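PDB 2IMR: aminodeoxyfutalosine deaminase from Deinococcus radiodurans, which catalyses the zinc-dependent deamination of aminodeoxyfutalosine to futalosine in menaquinone biosynthesis and, less readily, deaminates adenosine and related nucleosides. Local coordinates for residues A[131-142]-A[157-168]. Residues are numbered along the deposited sequence; the frame is centred on the assembly and turned at random.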
ATOM      1  N   VAL A 131     -17.540 -10.483  -5.962  1.00 20.06           N
ATOM      2  CA  VAL A 131     -17.314  -9.864  -7.259  1.00 20.40           C
ATOM      3  C   VAL A 131     -17.983  -8.513  -7.510  1.00 20.07           C
ATOM      4  O   VAL A 131     -17.325  -7.564  -7.941  1.00 19.30           O
ATOM      5  CB  VAL A 131     -17.734 -10.840  -8.382  1.00 19.73           C
ATOM      6  CG1 VAL A 131     -17.493 -10.209  -9.738  1.00 20.35           C
ATOM      7  CG2 VAL A 131     -16.956 -12.143  -8.250  1.00 21.18           C
ATOM      8  N   ALA A 132     -19.284  -8.427  -7.255  1.00 20.89           N
ATOM      9  CA  ALA A 132     -20.020  -7.183  -7.476  1.00 19.56           C
ATOM     10  C   ALA A 132     -19.380  -6.003  -6.750  1.00 19.02           C
ATOM     11  O   ALA A 132     -19.112  -4.966  -7.354  1.00 18.70           O
ATOM     12  CB  ALA A 132     -21.465  -7.345  -7.024  1.00 21.69           C
ATOM     13  N   ALA A 133     -19.136  -6.167  -5.456  1.00 18.53           N
ATOM     14  CA  ALA A 133     -18.528  -5.113  -4.653  1.00 18.53           C
ATOM     15  C   ALA A 133     -17.111  -4.784  -5.124  1.00 18.10           C
ATOM     16  O   ALA A 133     -16.692  -3.631  -5.086  1.00 17.87           O
ATOM     17  CB  ALA A 133     -18.511  -5.524  -3.188  1.00 18.30           C
ATOM     18  N   ALA A 134     -16.374  -5.801  -5.558  1.00 18.70           N
ATOM     19  CA  ALA A 134     -15.008  -5.599  -6.034  1.00 18.46           C
ATOM     20  C   ALA A 134     -15.005  -4.800  -7.336  1.00 17.83           C
ATOM     21  O   ALA A 134     -14.200  -3.883  -7.511  1.00 17.06           O
ATOM     22  CB  ALA A 134     -14.321  -6.946  -6.244  1.00 18.44           C
ATOM     23  N   GLN A 135     -15.907  -5.157  -8.246  1.00 18.24           N
ATOM     24  CA  GLN A 135     -16.011  -4.474  -9.530  1.00 17.90           C
ATOM     25  C   GLN A 135     -16.354  -3.007  -9.323  1.00 17.79           C
ATOM     26  O   GLN A 135     -15.853  -2.140 -10.035  1.00 18.07           O
ATOM     27  CB  GLN A 135     -17.084  -5.137 -10.403  1.00 20.46           C
ATOM     28  CG  GLN A 135     -16.755  -6.563 -10.823  1.00 22.04           C
ATOM     29  CD  GLN A 135     -15.772  -6.636 -11.982  1.00 24.51           C
ATOM     30  OE1 GLN A 135     -14.793  -5.893 -12.033  1.00 25.97           O
ATOM     31  NE2 GLN A 135     -16.022  -7.554 -12.912  1.00 25.55           N
ATOM     32  N   ALA A 136     -17.213  -2.731  -8.349  1.00 19.06           N
ATOM     33  CA  ALA A 136     -17.599  -1.354  -8.064  1.00 19.00           C
ATOM     34  C   ALA A 136     -16.394  -0.587  -7.523  1.00 19.36           C
ATOM     35  O   ALA A 136     -16.220   0.597  -7.809  1.00 19.22           O
ATOM     36  CB  ALA A 136     -18.736  -1.331  -7.061  1.00 20.69           C
ATOM     37  N   GLY A 137     -15.563  -1.268  -6.735  1.00 18.64           N
ATOM     38  CA  GLY A 137     -14.376  -0.624  -6.197  1.00 18.23           C
ATOM     39  C   GLY A 137     -13.407  -0.294  -7.322  1.00 17.20           C
ATOM     40  O   GLY A 137     -12.824   0.784  -7.362  1.00 17.91           O
ATOM     41  N   ALA A 138     -13.228  -1.229  -8.247  1.00 17.28           N
ATOM     42  CA  ALA A 138     -12.334  -0.994  -9.370  1.00 16.90           C
ATOM     43  C   ALA A 138     -12.869   0.181 -10.191  1.00 19.60           C
ATOM     44  O   ALA A 138     -12.098   0.997 -10.693  1.00 19.24           O
ATOM     45  CB  ALA A 138     -12.235  -2.248 -10.236  1.00 15.18           C
ATOM     46  N   ASP A 139     -14.190   0.265 -10.329  1.00 20.39           N
ATOM     47  CA  ASP A 139     -14.789   1.368 -11.082  1.00 21.77           C
ATOM     48  C   ASP A 139     -14.399   2.688 -10.421  1.00 21.75           C
ATOM     49  O   ASP A 139     -14.023   3.654 -11.093  1.00 22.31           O
ATOM     50  CB  ASP A 139     -16.320   1.251 -11.118  1.00 23.37           C
ATOM     51  CG  ASP A 139     -16.806   0.105 -11.986  1.00 25.31           C
ATOM     52  OD1 ASP A 139     -16.032  -0.387 -12.836  1.00 25.26           O
ATOM     53  OD2 ASP A 139     -17.979  -0.297 -11.827  1.00 26.28           O
ATOM     54  N   THR A 140     -14.485   2.720  -9.096  1.00 21.65           N
ATOM     55  CA  THR A 140     -14.143   3.918  -8.334  1.00 22.71           C
ATOM     56  C   THR A 140     -12.685   4.322  -8.578  1.00 22.27           C
ATOM     57  O   THR A 140     -12.381   5.498  -8.787  1.00 21.45           O
ATOM     58  CB  THR A 140     -14.376   3.689  -6.825  1.00 22.63           C
ATOM     59  OG1 THR A 140     -15.769   3.437  -6.594  1.00 23.09           O
ATOM     60  CG2 THR A 140     -13.952   4.911  -6.019  1.00 21.90           C
ATOM     61  N   LEU A 141     -11.786   3.344  -8.562  1.00 21.57           N
ATOM     62  CA  LEU A 141     -10.375   3.623  -8.797  1.00 21.76           C
ATOM     63  C   LEU A 141     -10.174   4.269 -10.165  1.00 21.61           C
ATOM     64  O   LEU A 141      -9.386   5.202 -10.314  1.00 21.56           O
ATOM     65  CB  LEU A 141      -9.560   2.331  -8.718  1.00 21.16           C
ATOM     66  CG  LEU A 141      -9.389   1.718  -7.326  1.00 21.26           C
ATOM     67  CD1 LEU A 141      -8.755   0.337  -7.439  1.00 19.25           C
ATOM     68  CD2 LEU A 141      -8.533   2.641  -6.473  1.00 20.39           C
ATOM     69  N   THR A 142     -10.883   3.762 -11.167  1.00 21.66           N
ATOM     70  CA  THR A 142     -10.762   4.309 -12.513  1.00 24.45           C
ATOM     71  C   THR A 142     -11.300   5.733 -12.582  1.00 24.58           C
ATOM     72  O   THR A 142     -10.694   6.599 -13.218  1.00 25.67           O
ATOM     73  CB  THR A 142     -11.495   3.428 -13.534  1.00 24.86           C
ATOM     74  OG1 THR A 142     -10.902   2.124 -13.533  1.00 24.36           O
ATOM     75  CG2 THR A 142     -11.387   4.024 -14.940  1.00 26.60           C
ATOM     76  N   GLU A 157     -12.815 -15.994  -7.186  1.00 18.42           N
ATOM     77  CA  GLU A 157     -13.695 -15.471  -8.228  1.00 19.20           C
ATOM     78  C   GLU A 157     -13.483 -13.979  -8.443  1.00 19.27           C
ATOM     79  O   GLU A 157     -13.718 -13.463  -9.534  1.00 21.13           O
ATOM     80  CB  GLU A 157     -15.160 -15.769  -7.892  1.00 20.43           C
ATOM     81  CG  GLU A 157     -15.570 -17.186  -8.265  1.00 25.32           C
ATOM     82  CD  GLU A 157     -17.050 -17.456  -8.072  1.00 25.62           C
ATOM     83  OE1 GLU A 157     -17.874 -16.605  -8.471  1.00 27.21           O
ATOM     84  OE2 GLU A 157     -17.386 -18.529  -7.533  1.00 29.68           O
ATOM     85  N   VAL A 158     -13.047 -13.282  -7.399  1.00 18.26           N
ATOM     86  CA  VAL A 158     -12.774 -11.859  -7.518  1.00 17.64           C
ATOM     87  C   VAL A 158     -11.506 -11.707  -8.348  1.00 17.78           C
ATOM     88  O   VAL A 158     -11.437 -10.847  -9.227  1.00 18.72           O
ATOM     89  CB  VAL A 158     -12.598 -11.202  -6.129  1.00 15.71           C
ATOM     90  CG1 VAL A 158     -11.932  -9.832  -6.261  1.00 13.14           C
ATOM     91  CG2 VAL A 158     -13.957 -11.062  -5.471  1.00 16.48           C
ATOM     92  N   MET A 159     -10.510 -12.554  -8.090  1.00 17.66           N
ATOM     93  CA  MET A 159      -9.274 -12.488  -8.865  1.00 17.09           C
ATOM     94  C   MET A 159      -9.606 -12.719 -10.339  1.00 16.81           C
ATOM     95  O   MET A 159      -9.089 -12.022 -11.215  1.00 17.24           O
ATOM     96  CB  MET A 159      -8.264 -13.543  -8.399  1.00 16.99           C
ATOM     97  CG  MET A 159      -6.933 -13.484  -9.158  1.00 17.71           C
ATOM     98  SD  MET A 159      -5.974 -11.972  -8.846  1.00 18.58           S
ATOM     99  CE  MET A 159      -5.029 -12.466  -7.368  1.00 17.28           C
ATOM    100  N   ASP A 160     -10.462 -13.701 -10.615  1.00 19.16           N
ATOM    101  CA  ASP A 160     -10.847 -13.985 -11.996  1.00 20.77           C
ATOM    102  C   ASP A 160     -11.397 -12.723 -12.661  1.00 21.03           C
ATOM    103  O   ASP A 160     -11.020 -12.381 -13.783  1.00 21.61           O
ATOM    104  CB  ASP A 160     -11.923 -15.080 -12.066  1.00 22.31           C
ATOM    105  CG  ASP A 160     -11.401 -16.456 -11.675  1.00 23.09           C
ATOM    106  OD1 ASP A 160     -10.200 -16.728 -11.881  1.00 22.15           O
ATOM    107  OD2 ASP A 160     -12.204 -17.273 -11.180  1.00 22.21           O
ATOM    108  N   ALA A 161     -12.287 -12.032 -11.957  1.00 21.67           N
ATOM    109  CA  ALA A 161     -12.907 -10.820 -12.482  1.00 20.75           C
ATOM    110  C   ALA A 161     -11.949  -9.642 -12.639  1.00 21.44           C
ATOM    111  O   ALA A 161     -11.917  -8.999 -13.689  1.00 20.72           O
ATOM    112  CB  ALA A 161     -14.075 -10.413 -11.591  1.00 20.55           C
ATOM    113  N   LEU A 162     -11.174  -9.349 -11.600  1.00 19.65           N
ATOM    114  CA  LEU A 162     -10.252  -8.215 -11.655  1.00 19.97           C
ATOM    115  C   LEU A 162      -9.124  -8.404 -12.657  1.00 20.96           C
ATOM    116  O   LEU A 162      -8.695  -7.458 -13.323  1.00 21.50           O
ATOM    117  CB  LEU A 162      -9.675  -7.942 -10.265  1.00 19.33           C
ATOM    118  CG  LEU A 162     -10.721  -7.607  -9.194  1.00 17.65           C
ATOM    119  CD1 LEU A 162     -10.026  -7.291  -7.877  1.00 16.92           C
ATOM    120  CD2 LEU A 162     -11.558  -6.416  -9.647  1.00 18.43           C
ATOM    121  N   LEU A 163      -8.647  -9.635 -12.769  1.00 22.36           N
ATOM    122  CA  LEU A 163      -7.569  -9.936 -13.689  1.00 24.58           C
ATOM    123  C   LEU A 163      -8.000  -9.599 -15.120  1.00 26.50           C
ATOM    124  O   LEU A 163      -7.167  -9.301 -15.974  1.00 26.47           O
ATOM    125  CB  LEU A 163      -7.201 -11.417 -13.551  1.00 26.90           C
ATOM    126  CG  LEU A 163      -5.747 -11.853 -13.740  1.00 30.17           C
ATOM    127  CD1 LEU A 163      -4.785 -10.885 -13.053  1.00 28.65           C
ATOM    128  CD2 LEU A 163      -5.600 -13.266 -13.170  1.00 30.46           C
ATOM    129  N   ALA A 164      -9.307  -9.612 -15.366  1.00 27.90           N
ATOM    130  CA  ALA A 164      -9.849  -9.321 -16.695  1.00 29.38           C
ATOM    131  C   ALA A 164     -10.203  -7.848 -16.920  1.00 29.70           C
ATOM    132  O   ALA A 164     -10.677  -7.476 -17.997  1.00 30.43           O
ATOM    133  CB  ALA A 164     -11.076 -10.192 -16.951  1.00 28.97           C
ATOM    134  N   ARG A 165      -9.978  -7.011 -15.912  1.00 28.67           N
ATOM    135  CA  ARG A 165     -10.272  -5.584 -16.031  1.00 29.10           C
ATOM    136  C   ARG A 165      -9.195  -4.886 -16.856  1.00 29.73           C
ATOM    137  O   ARG A 165      -8.073  -4.685 -16.394  1.00 30.64           O
ATOM    138  CB  ARG A 165     -10.353  -4.938 -14.644  1.00 28.01           C
ATOM    139  CG  ARG A 165     -11.553  -5.371 -13.803  1.00 28.47           C
ATOM    140  CD  ARG A 165     -12.844  -4.682 -14.226  1.00 28.41           C
ATOM    141  NE  ARG A 165     -12.751  -3.230 -14.093  1.00 27.04           N
ATOM    142  CZ  ARG A 165     -13.628  -2.480 -13.434  1.00 25.01           C
ATOM    143  NH1 ARG A 165     -14.673  -3.040 -12.839  1.00 21.35           N
ATOM    144  NH2 ARG A 165     -13.459  -1.164 -13.369  1.00 25.32           N
ATOM    145  N   GLU A 166      -9.544  -4.508 -18.079  1.00 30.24           N
ATOM    146  CA  GLU A 166      -8.601  -3.840 -18.969  1.00 30.11           C
ATOM    147  C   GLU A 166      -8.250  -2.427 -18.511  1.00 29.44           C
ATOM    148  O   GLU A 166      -7.250  -1.858 -18.949  1.00 29.37           O
ATOM    149  CB  GLU A 166      -9.179  -3.790 -20.387  1.00 33.07           C
ATOM    150  CG  GLU A 166      -9.460  -5.159 -20.986  1.00 36.78           C
ATOM    151  CD  GLU A 166     -10.054  -5.072 -22.380  1.00 39.85           C
ATOM    152  OE1 GLU A 166      -9.394  -4.497 -23.272  1.00 41.65           O
ATOM    153  OE2 GLU A 166     -11.181  -5.574 -22.583  1.00 41.32           O
ATOM    154  N   ASP A 167      -9.058  -1.870 -17.615  1.00 27.98           N
ATOM    155  CA  ASP A 167      -8.840  -0.509 -17.131  1.00 28.71           C
ATOM    156  C   ASP A 167      -7.943  -0.384 -15.901  1.00 27.91           C
ATOM    157  O   ASP A 167      -7.523   0.721 -15.547  1.00 28.43           O
ATOM    158  CB  ASP A 167     -10.193   0.158 -16.857  1.00 29.11           C
ATOM    159  CG  ASP A 167     -11.008  -0.578 -15.813  1.00 31.01           C
ATOM    160  OD1 ASP A 167     -11.053  -1.825 -15.861  1.00 32.59           O
ATOM    161  OD2 ASP A 167     -11.616   0.090 -14.950  1.00 34.49           O
ATOM    162  N   LEU A 168      -7.648  -1.508 -15.253  1.00 26.40           N
ATOM    163  CA  LEU A 168      -6.796  -1.504 -14.063  1.00 26.36           C
ATOM    164  C   LEU A 168      -5.320  -1.701 -14.389  1.00 24.75           C
ATOM    165  O   LEU A 168      -4.970  -2.311 -15.402  1.00 26.13           O
ATOM    166  CB  LEU A 168      -7.210  -2.619 -13.096  1.00 26.06           C
ATOM    167  CG  LEU A 168      -8.515  -2.521 -12.306  1.00 26.63           C
ATOM    168  CD1 LEU A 168      -8.710  -3.818 -11.517  1.00 25.50           C
ATOM    169  CD2 LEU A 168      -8.467  -1.324 -11.364  1.00 27.58           C
TER
HETATM  170  O   HOH W   1     -13.912  -8.448 -15.292  1.00 34.81           O
HETATM  171  O   HOH W   2      -7.864   1.969 -12.997  1.00 39.98           O
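Ala134 CB rests 3.7 Å from Val158 CG1, Val131 CG1 meets Ala161 CB, and Ala138 CB packs against Leu162 CD2 and Leu168 CD2. This methyl packing joins the helices flanking strand 149-153 of the amidohydrolase barrel; the segment axes come within 9.5 Å, crossing at -33°, with small alanine methyls between them. The polar part centres on Arg165, whose guanidinium lies flat against Ala138 CB, a side chain short enough to leave it room. Bent at chi2 and chi3 (-78° and -60°), the arginine curls back to grip Asp167 side-on: Arg165 NE meets Asp167 OD1 and NH2 meets OD2, each on the oxygen's syn lone pair, which fixes the plane. Helix 131-142 meets the guanidinium near its edge, both acceptors tilted from its plane. Arg165 NH2 forms a salt bridge to Asp139 OD1 (2.7 Å), on its anti side. Arg165 NH1 bonds Gln135 OE1 (3.0 Å) from above the amide plane. Thr142 OG1 donates to Asp167 OD2 at 2.6 Å, while a water joins Thr142 OG1 to Asp167 O. With an alanine here, Asp139 and Asp167 would probably lose the cation Arg165 shares between them, and Gln135 OE1 this donor. Asp139 OD1 and Asp167 OD2, 4.9 Å apart, probably depend on that charge to offset their repulsion.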